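Local coordinates for protein ATP-dependent DNA helicase PIF1 (Candida albicans, PDB 7OTJ) that probably unwinds DNA in the 5'-3' direction with the energy of ATP hydrolysis, resolving G-quadruplexes to keep nuclear and mitochondrial genomes stable, at residues I3-V15 against I180-Q192. Numbering follows the deposited sequence.
With ADP (adenosine-5'-diphosphate), chain E; ALF (tetrafluoroaluminate ion), chain F.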
ATOM      1  N   ILE A   3     -13.938  14.909  12.717  1.00 86.37           N
ATOM      2  CA  ILE A   3     -13.838  14.914  14.174  1.00 70.14           C
ATOM      3  C   ILE A   3     -13.528  13.503  14.656  1.00 66.44           C
ATOM      4  O   ILE A   3     -14.220  12.546  14.292  1.00 63.16           O
ATOM      5  CB  ILE A   3     -15.136  15.441  14.807  1.00 76.16           C
ATOM      6  CG1 ILE A   3     -15.388  16.894  14.391  1.00 76.26           C
ATOM      7  CG2 ILE A   3     -15.090  15.295  16.324  1.00 61.56           C
ATOM      8  CD1 ILE A   3     -14.250  17.837  14.725  1.00 81.58           C
ATOM      9  N   LEU A   4     -12.501  13.366  15.490  1.00 68.81           N
ATOM     10  CA  LEU A   4     -12.162  12.054  16.029  1.00 63.88           C
ATOM     11  C   LEU A   4     -13.189  11.623  17.071  1.00 60.08           C
ATOM     12  O   LEU A   4     -13.619  12.423  17.907  1.00 65.21           O
ATOM     13  CB  LEU A   4     -10.758  12.066  16.636  1.00 52.69           C
ATOM     14  CG  LEU A   4      -9.611  12.187  15.630  1.00 50.49           C
ATOM     15  CD1 LEU A   4      -8.261  12.169  16.330  1.00 57.33           C
ATOM     16  CD2 LEU A   4      -9.693  11.076  14.600  1.00 51.30           C
ATOM     17  N   SER A   5     -13.618  10.366  16.989  1.00 57.21           N
ATOM     18  CA  SER A   5     -14.480   9.799  18.013  1.00 60.92           C
ATOM     19  C   SER A   5     -13.757   9.749  19.359  1.00 59.99           C
ATOM     20  O   SER A   5     -12.540   9.925  19.454  1.00 57.63           O
ATOM     21  CB  SER A   5     -14.923   8.394  17.618  1.00 58.93           C
ATOM     22  OG  SER A   5     -13.808   7.520  17.605  1.00 60.44           O
ATOM     23  N   ASN A   6     -14.530   9.465  20.412  1.00 63.45           N
ATOM     24  CA  ASN A   6     -13.936   9.303  21.735  1.00 56.69           C
ATOM     25  C   ASN A   6     -13.045   8.069  21.800  1.00 63.57           C
ATOM     26  O   ASN A   6     -12.082   8.042  22.574  1.00 73.40           O
ATOM     27  CB  ASN A   6     -15.024   9.222  22.802  1.00 52.96           C
ATOM     28  CG  ASN A   6     -15.869  10.478  22.866  1.00 62.48           C
ATOM     29  OD1 ASN A   6     -15.407  11.571  22.536  1.00 62.25           O
ATOM     30  ND2 ASN A   6     -17.118  10.330  23.296  1.00 71.15           N
ATOM     31  N   GLU A   7     -13.346   7.043  21.003  1.00 67.88           N
ATOM     32  CA  GLU A   7     -12.433   5.909  20.908  1.00 63.11           C
ATOM     33  C   GLU A   7     -11.145   6.304  20.198  1.00 62.33           C
ATOM     34  O   GLU A   7     -10.049   5.947  20.645  1.00 54.08           O
ATOM     35  CB  GLU A   7     -13.105   4.745  20.185  1.00 65.19           C
ATOM     36  CG  GLU A   7     -14.137   4.009  21.013  1.00 67.79           C
ATOM     37  CD  GLU A   7     -14.637   2.754  20.324  1.00 78.67           C
ATOM     38  OE1 GLU A   7     -14.730   2.751  19.074  1.00 62.60           O
ATOM     39  OE2 GLU A   7     -14.931   1.766  21.031  1.00 81.21           O
ATOM     40  N   GLN A   8     -11.258   7.035  19.085  1.00 63.14           N
ATOM     41  CA  GLN A   8     -10.067   7.489  18.373  1.00 56.54           C
ATOM     42  C   GLN A   8      -9.236   8.429  19.233  1.00 58.77           C
ATOM     43  O   GLN A   8      -8.003   8.348  19.237  1.00 58.32           O
ATOM     44  CB  GLN A   8     -10.461   8.166  17.062  1.00 63.46           C
ATOM     45  CG  GLN A   8     -10.906   7.197  15.966  1.00 53.26           C
ATOM     46  CD  GLN A   8     -11.445   7.917  14.741  1.00 54.21           C
ATOM     47  OE1 GLN A   8     -12.181   8.899  14.856  1.00 54.20           O
ATOM     48  NE2 GLN A   8     -11.080   7.430  13.563  1.00 50.96           N
ATOM     49  N   GLU A   9      -9.893   9.334  19.964  1.00 66.71           N
ATOM     50  CA  GLU A   9      -9.161  10.231  20.853  1.00 58.09           C
ATOM     51  C   GLU A   9      -8.442   9.459  21.953  1.00 61.29           C
ATOM     52  O   GLU A   9      -7.322   9.815  22.341  1.00 69.13           O
ATOM     53  CB  GLU A   9     -10.111  11.263  21.466  1.00 58.55           C
ATOM     54  CG  GLU A   9     -10.598  12.347  20.505  1.00 59.90           C
ATOM     55  CD  GLU A   9      -9.523  13.365  20.176  1.00 68.82           C
ATOM     56  OE1 GLU A   9      -8.518  13.433  20.918  1.00 78.88           O
ATOM     57  OE2 GLU A   9      -9.679  14.098  19.176  1.00 61.05           O
ATOM     58  N   TYR A  10      -9.067   8.397  22.470  1.00 58.49           N
ATOM     59  CA  TYR A  10      -8.445   7.636  23.551  1.00 58.01           C
ATOM     60  C   TYR A  10      -7.165   6.952  23.085  1.00 55.10           C
ATOM     61  O   TYR A  10      -6.165   6.939  23.811  1.00 67.96           O
ATOM     62  CB  TYR A  10      -9.433   6.613  24.109  1.00 55.03           C
ATOM     63  CG  TYR A  10      -8.848   5.715  25.174  1.00 63.11           C
ATOM     64  CD1 TYR A  10      -8.747   6.140  26.494  1.00 54.89           C
ATOM     65  CD2 TYR A  10      -8.397   4.439  24.860  1.00 57.37           C
ATOM     66  CE1 TYR A  10      -8.216   5.322  27.467  1.00 64.79           C
ATOM     67  CE2 TYR A  10      -7.861   3.615  25.828  1.00 65.02           C
ATOM     68  CZ  TYR A  10      -7.771   4.060  27.129  1.00 73.74           C
ATOM     69  OH  TYR A  10      -7.237   3.236  28.094  1.00 84.32           O
ATOM     70  N   VAL A  11      -7.180   6.385  21.877  1.00 57.63           N
ATOM     71  CA  VAL A  11      -5.973   5.796  21.298  1.00 52.57           C
ATOM     72  C   VAL A  11      -4.897   6.859  21.134  1.00 56.13           C
ATOM     73  O   VAL A  11      -3.742   6.670  21.535  1.00 60.11           O
ATOM     74  CB  VAL A  11      -6.301   5.117  19.955  1.00 48.66           C
ATOM     75  CG1 VAL A  11      -5.057   4.468  19.351  1.00 40.54           C
ATOM     76  CG2 VAL A  11      -7.429   4.110  20.119  1.00 43.59           C
ATOM     77  N   LEU A  12      -5.258   7.985  20.510  1.00 55.04           N
ATOM     78  CA  LEU A  12      -4.317   9.088  20.353  1.00 55.05           C
ATOM     79  C   LEU A  12      -3.716   9.499  21.690  1.00 53.03           C
ATOM     80  O   LEU A  12      -2.507   9.741  21.786  1.00 50.85           O
ATOM     81  CB  LEU A  12      -5.023  10.272  19.694  1.00 47.88           C
ATOM     82  CG  LEU A  12      -4.239  11.580  19.616  1.00 52.77           C
ATOM     83  CD1 LEU A  12      -3.014  11.420  18.733  1.00 63.63           C
ATOM     84  CD2 LEU A  12      -5.123  12.693  19.099  1.00 58.74           C
ATOM     85  N   LYS A  13      -4.545   9.554  22.739  1.00 57.56           N
ATOM     86  CA  LYS A  13      -4.061   9.892  24.076  1.00 52.61           C
ATOM     87  C   LYS A  13      -3.007   8.904  24.554  1.00 56.52           C
ATOM     88  O   LYS A  13      -1.985   9.301  25.126  1.00 56.42           O
ATOM     89  CB  LYS A  13      -5.234   9.932  25.055  1.00 56.99           C
ATOM     90  CG  LYS A  13      -4.848  10.124  26.519  1.00 51.40           C
ATOM     91  CD  LYS A  13      -6.076  10.018  27.422  1.00 59.68           C
ATOM     92  CE  LYS A  13      -5.708  10.046  28.899  1.00 74.22           C
ATOM     93  NZ  LYS A  13      -5.123  11.351  29.303  1.00 61.71           N
ATOM     94  N   GLN A  14      -3.241   7.608  24.331  1.00 59.98           N
ATOM     95  CA  GLN A  14      -2.280   6.600  24.762  1.00 56.19           C
ATOM     96  C   GLN A  14      -0.981   6.704  23.975  1.00 50.70           C
ATOM     97  O   GLN A  14       0.109   6.624  24.553  1.00 58.44           O
ATOM     98  CB  GLN A  14      -2.883   5.204  24.606  1.00 60.40           C
ATOM     99  CG  GLN A  14      -4.203   5.018  25.325  1.00 54.64           C
ATOM    100  CD  GLN A  14      -4.054   5.143  26.819  1.00 63.60           C
ATOM    101  OE1 GLN A  14      -3.065   4.688  27.393  1.00 62.99           O
ATOM    102  NE2 GLN A  14      -5.032   5.769  27.461  1.00 80.06           N
ATOM    103  N   VAL A  15      -1.078   6.894  22.658  1.00 46.72           N
ATOM    104  CA  VAL A  15       0.125   6.988  21.838  1.00 43.25           C
ATOM    105  C   VAL A  15       0.975   8.175  22.272  1.00 54.92           C
ATOM    106  O   VAL A  15       2.200   8.066  22.389  1.00 50.33           O
ATOM    107  CB  VAL A  15      -0.245   7.061  20.347  1.00 50.48           C
ATOM    108  CG1 VAL A  15       1.001   7.246  19.500  1.00 41.32           C
ATOM    109  CG2 VAL A  15      -0.992   5.795  19.932  1.00 42.17           C
ATOM    110  N   ILE A 180       4.906  -4.653  22.441  1.00 47.64           N
ATOM    111  CA  ILE A 180       3.516  -4.206  22.522  1.00 42.95           C
ATOM    112  C   ILE A 180       3.057  -4.283  23.970  1.00 43.00           C
ATOM    113  O   ILE A 180       3.080  -5.351  24.591  1.00 50.66           O
ATOM    114  CB  ILE A 180       2.620  -5.048  21.602  1.00 48.52           C
ATOM    115  CG1 ILE A 180       3.031  -4.865  20.143  1.00 42.86           C
ATOM    116  CG2 ILE A 180       1.147  -4.701  21.797  1.00 41.14           C
ATOM    117  CD1 ILE A 180       2.958  -3.433  19.672  1.00 45.61           C
ATOM    118  N   GLN A 181       2.677  -3.140  24.530  1.00 47.63           N
ATOM    119  CA  GLN A 181       2.261  -3.082  25.923  1.00 50.15           C
ATOM    120  C   GLN A 181       0.751  -3.032  26.098  1.00 47.47           C
ATOM    121  O   GLN A 181       0.258  -3.324  27.194  1.00 54.18           O
ATOM    122  CB  GLN A 181       2.888  -1.867  26.610  1.00 45.03           C
ATOM    123  CG  GLN A 181       4.387  -1.767  26.410  1.00 45.81           C
ATOM    124  CD  GLN A 181       4.969  -0.552  27.093  1.00 59.27           C
ATOM    125  OE1 GLN A 181       5.162   0.496  26.470  1.00 49.72           O
ATOM    126  NE2 GLN A 181       5.243  -0.680  28.389  1.00 50.38           N
ATOM    127  N   ARG A 182       0.011  -2.667  25.059  1.00 49.77           N
ATOM    128  CA  ARG A 182      -1.419  -2.457  25.183  1.00 46.58           C
ATOM    129  C   ARG A 182      -2.047  -2.681  23.819  1.00 47.48           C
ATOM    130  O   ARG A 182      -1.432  -2.409  22.785  1.00 45.10           O
ATOM    131  CB  ARG A 182      -1.736  -1.046  25.703  1.00 50.73           C
ATOM    132  CG  ARG A 182      -3.081  -0.922  26.402  1.00 68.23           C
ATOM    133  CD  ARG A 182      -3.607   0.514  26.379  1.00 64.11           C
ATOM    134  NE  ARG A 182      -4.684   0.732  27.339  1.00 63.46           N
ATOM    135  CZ  ARG A 182      -5.914   0.247  27.221  1.00 77.13           C
ATOM    136  NH1 ARG A 182      -6.262  -0.522  26.201  1.00 67.85           N
ATOM    137  NH2 ARG A 182      -6.816   0.534  28.156  1.00 89.29           N
ATOM    138  N   THR A 183      -3.255  -3.230  23.826  1.00 54.43           N
ATOM    139  CA  THR A 183      -4.045  -3.407  22.618  1.00 42.06           C
ATOM    140  C   THR A 183      -5.380  -2.705  22.804  1.00 45.53           C
ATOM    141  O   THR A 183      -6.082  -2.948  23.791  1.00 48.43           O
ATOM    142  CB  THR A 183      -4.245  -4.889  22.295  1.00 48.69           C
ATOM    143  OG1 THR A 183      -2.966  -5.505  22.097  1.00 48.66           O
ATOM    144  CG2 THR A 183      -5.084  -5.059  21.021  1.00 51.39           C
ATOM    145  N   ILE A 184      -5.729  -1.840  21.855  1.00 49.04           N
ATOM    146  CA  ILE A 184      -6.975  -1.088  21.888  1.00 49.09           C
ATOM    147  C   ILE A 184      -7.744  -1.401  20.614  1.00 46.95           C
ATOM    148  O   ILE A 184      -7.155  -1.497  19.533  1.00 46.86           O
ATOM    149  CB  ILE A 184      -6.732   0.431  22.019  1.00 46.05           C
ATOM    150  CG1 ILE A 184      -5.812   0.728  23.204  1.00 46.95           C
ATOM    151  CG2 ILE A 184      -8.048   1.168  22.179  1.00 42.91           C
ATOM    152  CD1 ILE A 184      -5.372   2.174  23.290  1.00 50.10           C
ATOM    153  N   THR A 185      -9.054  -1.581  20.748  1.00 52.29           N
ATOM    154  CA  THR A 185      -9.918  -1.973  19.642  1.00 47.77           C
ATOM    155  C   THR A 185     -10.903  -0.851  19.344  1.00 51.57           C
ATOM    156  O   THR A 185     -11.698  -0.473  20.211  1.00 53.57           O
ATOM    157  CB  THR A 185     -10.659  -3.272  19.962  1.00 55.71           C
ATOM    158  OG1 THR A 185      -9.703  -4.332  20.116  1.00 50.25           O
ATOM    159  CG2 THR A 185     -11.650  -3.625  18.839  1.00 42.43           C
ATOM    160  N   LEU A 186     -10.816  -0.297  18.137  1.00 45.26           N
ATOM    161  CA  LEU A 186     -11.855   0.583  17.620  1.00 51.13           C
ATOM    162  C   LEU A 186     -13.048  -0.245  17.152  1.00 57.97           C
ATOM    163  O   LEU A 186     -12.884  -1.271  16.485  1.00 53.85           O
ATOM    164  CB  LEU A 186     -11.312   1.421  16.463  1.00 47.02           C
ATOM    165  CG  LEU A 186     -10.250   2.474  16.760  1.00 50.13           C
ATOM    166  CD1 LEU A 186      -9.868   3.206  15.483  1.00 44.99           C
ATOM    167  CD2 LEU A 186     -10.761   3.451  17.799  1.00 52.74           C
ATOM    168  N   LYS A 187     -14.260   0.216  17.473  1.00 55.78           N
ATOM    169  CA  LYS A 187     -15.455  -0.581  17.216  1.00 50.53           C
ATOM    170  C   LYS A 187     -16.431   0.029  16.221  1.00 45.52           C
ATOM    171  O   LYS A 187     -17.233  -0.718  15.650  1.00 61.87           O
ATOM    172  CB  LYS A 187     -16.209  -0.861  18.526  1.00 51.10           C
ATOM    173  CG  LYS A 187     -15.579  -1.948  19.393  1.00 58.36           C
ATOM    174  CD  LYS A 187     -15.533  -1.527  20.857  1.00 72.92           C
ATOM    175  CE  LYS A 187     -16.918  -1.183  21.390  1.00 75.43           C
ATOM    176  NZ  LYS A 187     -16.888  -0.809  22.833  1.00 81.28           N
ATOM    177  N   GLU A 188     -16.389   1.338  15.980  1.00 52.41           N
ATOM    178  CA  GLU A 188     -17.368   1.996  15.122  1.00 52.88           C
ATOM    179  C   GLU A 188     -16.875   2.019  13.677  1.00 52.58           C
ATOM    180  O   GLU A 188     -15.836   2.620  13.377  1.00 44.52           O
ATOM    181  CB  GLU A 188     -17.637   3.415  15.620  1.00 46.01           C
ATOM    182  CG  GLU A 188     -18.587   4.217  14.750  1.00 59.42           C
ATOM    183  CD  GLU A 188     -18.725   5.656  15.214  1.00 68.64           C
ATOM    184  OE1 GLU A 188     -19.689   6.328  14.787  1.00 77.36           O
ATOM    185  OE2 GLU A 188     -17.870   6.117  16.003  1.00 66.32           O
ATOM    186  N   ILE A 189     -17.649   1.416  12.778  1.00 50.80           N
ATOM    187  CA  ILE A 189     -17.288   1.325  11.366  1.00 41.31           C
ATOM    188  C   ILE A 189     -17.827   2.560  10.650  1.00 41.96           C
ATOM    189  O   ILE A 189     -19.023   2.853  10.722  1.00 53.36           O
ATOM    190  CB  ILE A 189     -17.830   0.029  10.745  1.00 41.82           C
ATOM    191  CG1 ILE A 189     -17.029  -1.166  11.258  1.00 40.53           C
ATOM    192  CG2 ILE A 189     -17.800   0.080   9.217  1.00 43.93           C
ATOM    193  CD1 ILE A 189     -17.535  -2.491  10.770  1.00 40.66           C
ATOM    194  N   PHE A 190     -16.932   3.306   9.998  1.00 42.91           N
ATOM    195  CA  PHE A 190     -17.274   4.532   9.287  1.00 42.29           C
ATOM    196  C   PHE A 190     -17.466   4.335   7.790  1.00 48.87           C
ATOM    197  O   PHE A 190     -18.322   4.997   7.192  1.00 52.86           O
ATOM    198  CB  PHE A 190     -16.191   5.597   9.509  1.00 51.58           C
ATOM    199  CG  PHE A 190     -16.114   6.110  10.924  1.00 53.15           C
ATOM    200  CD1 PHE A 190     -17.071   6.984  11.414  1.00 56.28           C
ATOM    201  CD2 PHE A 190     -15.074   5.729  11.757  1.00 58.09           C
ATOM    202  CE1 PHE A 190     -17.003   7.457  12.714  1.00 53.12           C
ATOM    203  CE2 PHE A 190     -14.996   6.202  13.057  1.00 59.85           C
ATOM    204  CZ  PHE A 190     -15.961   7.064  13.535  1.00 58.31           C
ATOM    205  N   ARG A 191     -16.665   3.468   7.158  1.00 42.90           N
ATOM    206  CA  ARG A 191     -16.674   3.376   5.697  1.00 46.93           C
ATOM    207  C   ARG A 191     -18.052   2.998   5.150  1.00 48.13           C
ATOM    208  O   ARG A 191     -18.493   3.544   4.131  1.00 48.73           O
ATOM    209  CB  ARG A 191     -15.614   2.381   5.222  1.00 41.76           C
ATOM    210  CG  ARG A 191     -15.544   2.260   3.711  1.00 43.01           C
ATOM    211  CD  ARG A 191     -14.422   1.347   3.252  1.00 48.78           C
ATOM    212  NE  ARG A 191     -13.096   1.840   3.621  1.00 41.79           N
ATOM    213  CZ  ARG A 191     -12.183   1.125   4.265  1.00 44.19           C
ATOM    214  NH1 ARG A 191     -12.417  -0.123   4.637  1.00 43.97           N
ATOM    215  NH2 ARG A 191     -11.001   1.669   4.530  1.00 46.08           N
ATOM    216  N   GLN A 192     -18.744   2.060   5.796  1.00 42.73           N
ATOM    217  CA  GLN A 192     -20.065   1.635   5.348  1.00 43.76           C
ATOM    218  C   GLN A 192     -21.166   2.062   6.319  1.00 55.10           C
ATOM    219  O   GLN A 192     -22.238   1.450   6.356  1.00 60.21           O
ATOM    220  CB  GLN A 192     -20.098   0.118   5.137  1.00 41.95           C
ATOM    221  CG  GLN A 192     -19.027  -0.436   4.192  1.00 41.08           C
ATOM    222  CD  GLN A 192     -17.693  -0.707   4.880  1.00 45.11           C
ATOM    223  OE1 GLN A 192     -17.557  -0.522   6.088  1.00 47.33           O
ATOM    224  NE2 GLN A 192     -16.705  -1.147   4.110  1.00 40.33           N
TER
HETATM  225  PB  ADP E1001      -9.264   1.849   8.413  1.00 50.80           P
HETATM  226  O1B ADP E1001      -9.558   1.277   9.787  1.00 37.19           O
HETATM  227  O2B ADP E1001      -7.847   2.337   8.208  1.00 48.97           O
HETATM  228  O3B ADP E1001      -9.812   1.026   7.276  1.00 46.82           O
HETATM  229  PA  ADP E1001      -9.828   4.440   7.366  1.00 47.13           P
HETATM  230  O1A ADP E1001      -8.949   5.379   8.153  1.00 53.74           O
HETATM  231  O2A ADP E1001      -9.417   3.997   5.986  1.00 40.19           O
HETATM  232  O3A ADP E1001     -10.165   3.183   8.323  1.00 41.14           O
HETATM  233  O5' ADP E1001     -11.297   5.076   7.242  1.00 51.02           O
HETATM  234  C5' ADP E1001     -12.168   4.663   6.196  1.00 47.75           C
HETATM  235  C4' ADP E1001     -13.171   5.769   5.939  1.00 48.38           C
HETATM  236  O4' ADP E1001     -13.788   6.149   7.168  1.00 46.29           O
HETATM  237  C3' ADP E1001     -12.472   6.996   5.384  1.00 52.03           C
HETATM  238  O3' ADP E1001     -13.089   7.356   4.148  1.00 62.86           O
HETATM  239  C2' ADP E1001     -12.696   8.097   6.400  1.00 51.97           C
HETATM  240  O2' ADP E1001     -13.054   9.320   5.751  1.00 66.94           O
HETATM  241  C1' ADP E1001     -13.828   7.573   7.269  1.00 50.08           C
HETATM  242  N9  ADP E1001     -13.623   7.960   8.679  1.00 56.31           N
HETATM  243  C8  ADP E1001     -12.610   7.550   9.462  1.00 54.86           C
HETATM  244  N7  ADP E1001     -12.715   8.082  10.706  1.00 53.65           N
HETATM  245  C5  ADP E1001     -13.814   8.854  10.725  1.00 57.63           C
HETATM  246  C6  ADP E1001     -14.510   9.703  11.721  1.00 65.27           C
HETATM  247  N6  ADP E1001     -14.027   9.841  12.981  1.00 59.05           N
HETATM  248  N1  ADP E1001     -15.636  10.341  11.327  1.00 64.03           N
HETATM  249  C2  ADP E1001     -16.122  10.211  10.078  1.00 48.71           C
HETATM  250  N3  ADP E1001     -15.546   9.457   9.128  1.00 49.66           N
HETATM  251  C4  ADP E1001     -14.411   8.770   9.384  1.00 58.98           C
HETATM  252 AL   ALF F1002      -8.690  -0.674   6.373  1.00 47.52          AL
HETATM  253  F1  ALF F1002      -7.022  -0.149   6.713  1.00 46.36           F
HETATM  254  F2  ALF F1002     -10.365  -1.187   6.022  1.00 48.45           F
HETATM  255  F3  ALF F1002      -8.696  -1.512   7.949  1.00 39.66           F
HETATM  256  F4  ALF F1002      -8.726   0.227   4.831  1.00 43.25           F
HETATM  257  O   HOH W   1      -7.455  -2.521   5.408  1.00 42.46           O
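L186 lays its CD2 methyl on the first turn of helix 6-15, with CD2 3.6 Å from E7 CB. Both its methyls also approach Q8 CG. Two residues earlier, I184 continues this apolar seam. Its CG2 sits 3.6 Å from V11 CG2, while CD1 extends to Y10 CE2 and Q14 CG. The helix runs nearly antiparallel to strand 182-186, at 159°, and strand 21-25 pairs with that strand. E7 grips the backbone of K187: its OE1 takes the K187 N-H at 3.0 Å, from the syn side, tilted 27° out of the carboxylate plane. Its OE2 forms a long salt bridge with K187 NZ.

At the start of the helix, S5 and Q8 form a capping box. Q8 CG lies beside the backbone N (chi1 -75°), and the extended chain carries the amide to the adenine. There Q8 OE1 accepts from S5 N. Q8 OE1 also accepts from ADP N6 at 2.8 Å. Q8 NE2 donates weakly to ADP N7 and also bonds G30 O of the P-loop. One face of the F190 ring lies against the adenine, with ADP C6 over the ring centre, 3.4 Å above its plane. R191 NH1 donates to F2 of the tetrafluoroaluminate at 2.7 Å, and NH2 to F4. Q8 and F190 hold the adenine and R191 the gamma-phosphate mimic, consistent with a P-loop helicase nucleotide site, Q8 probably acting as a Q-motif glutamine.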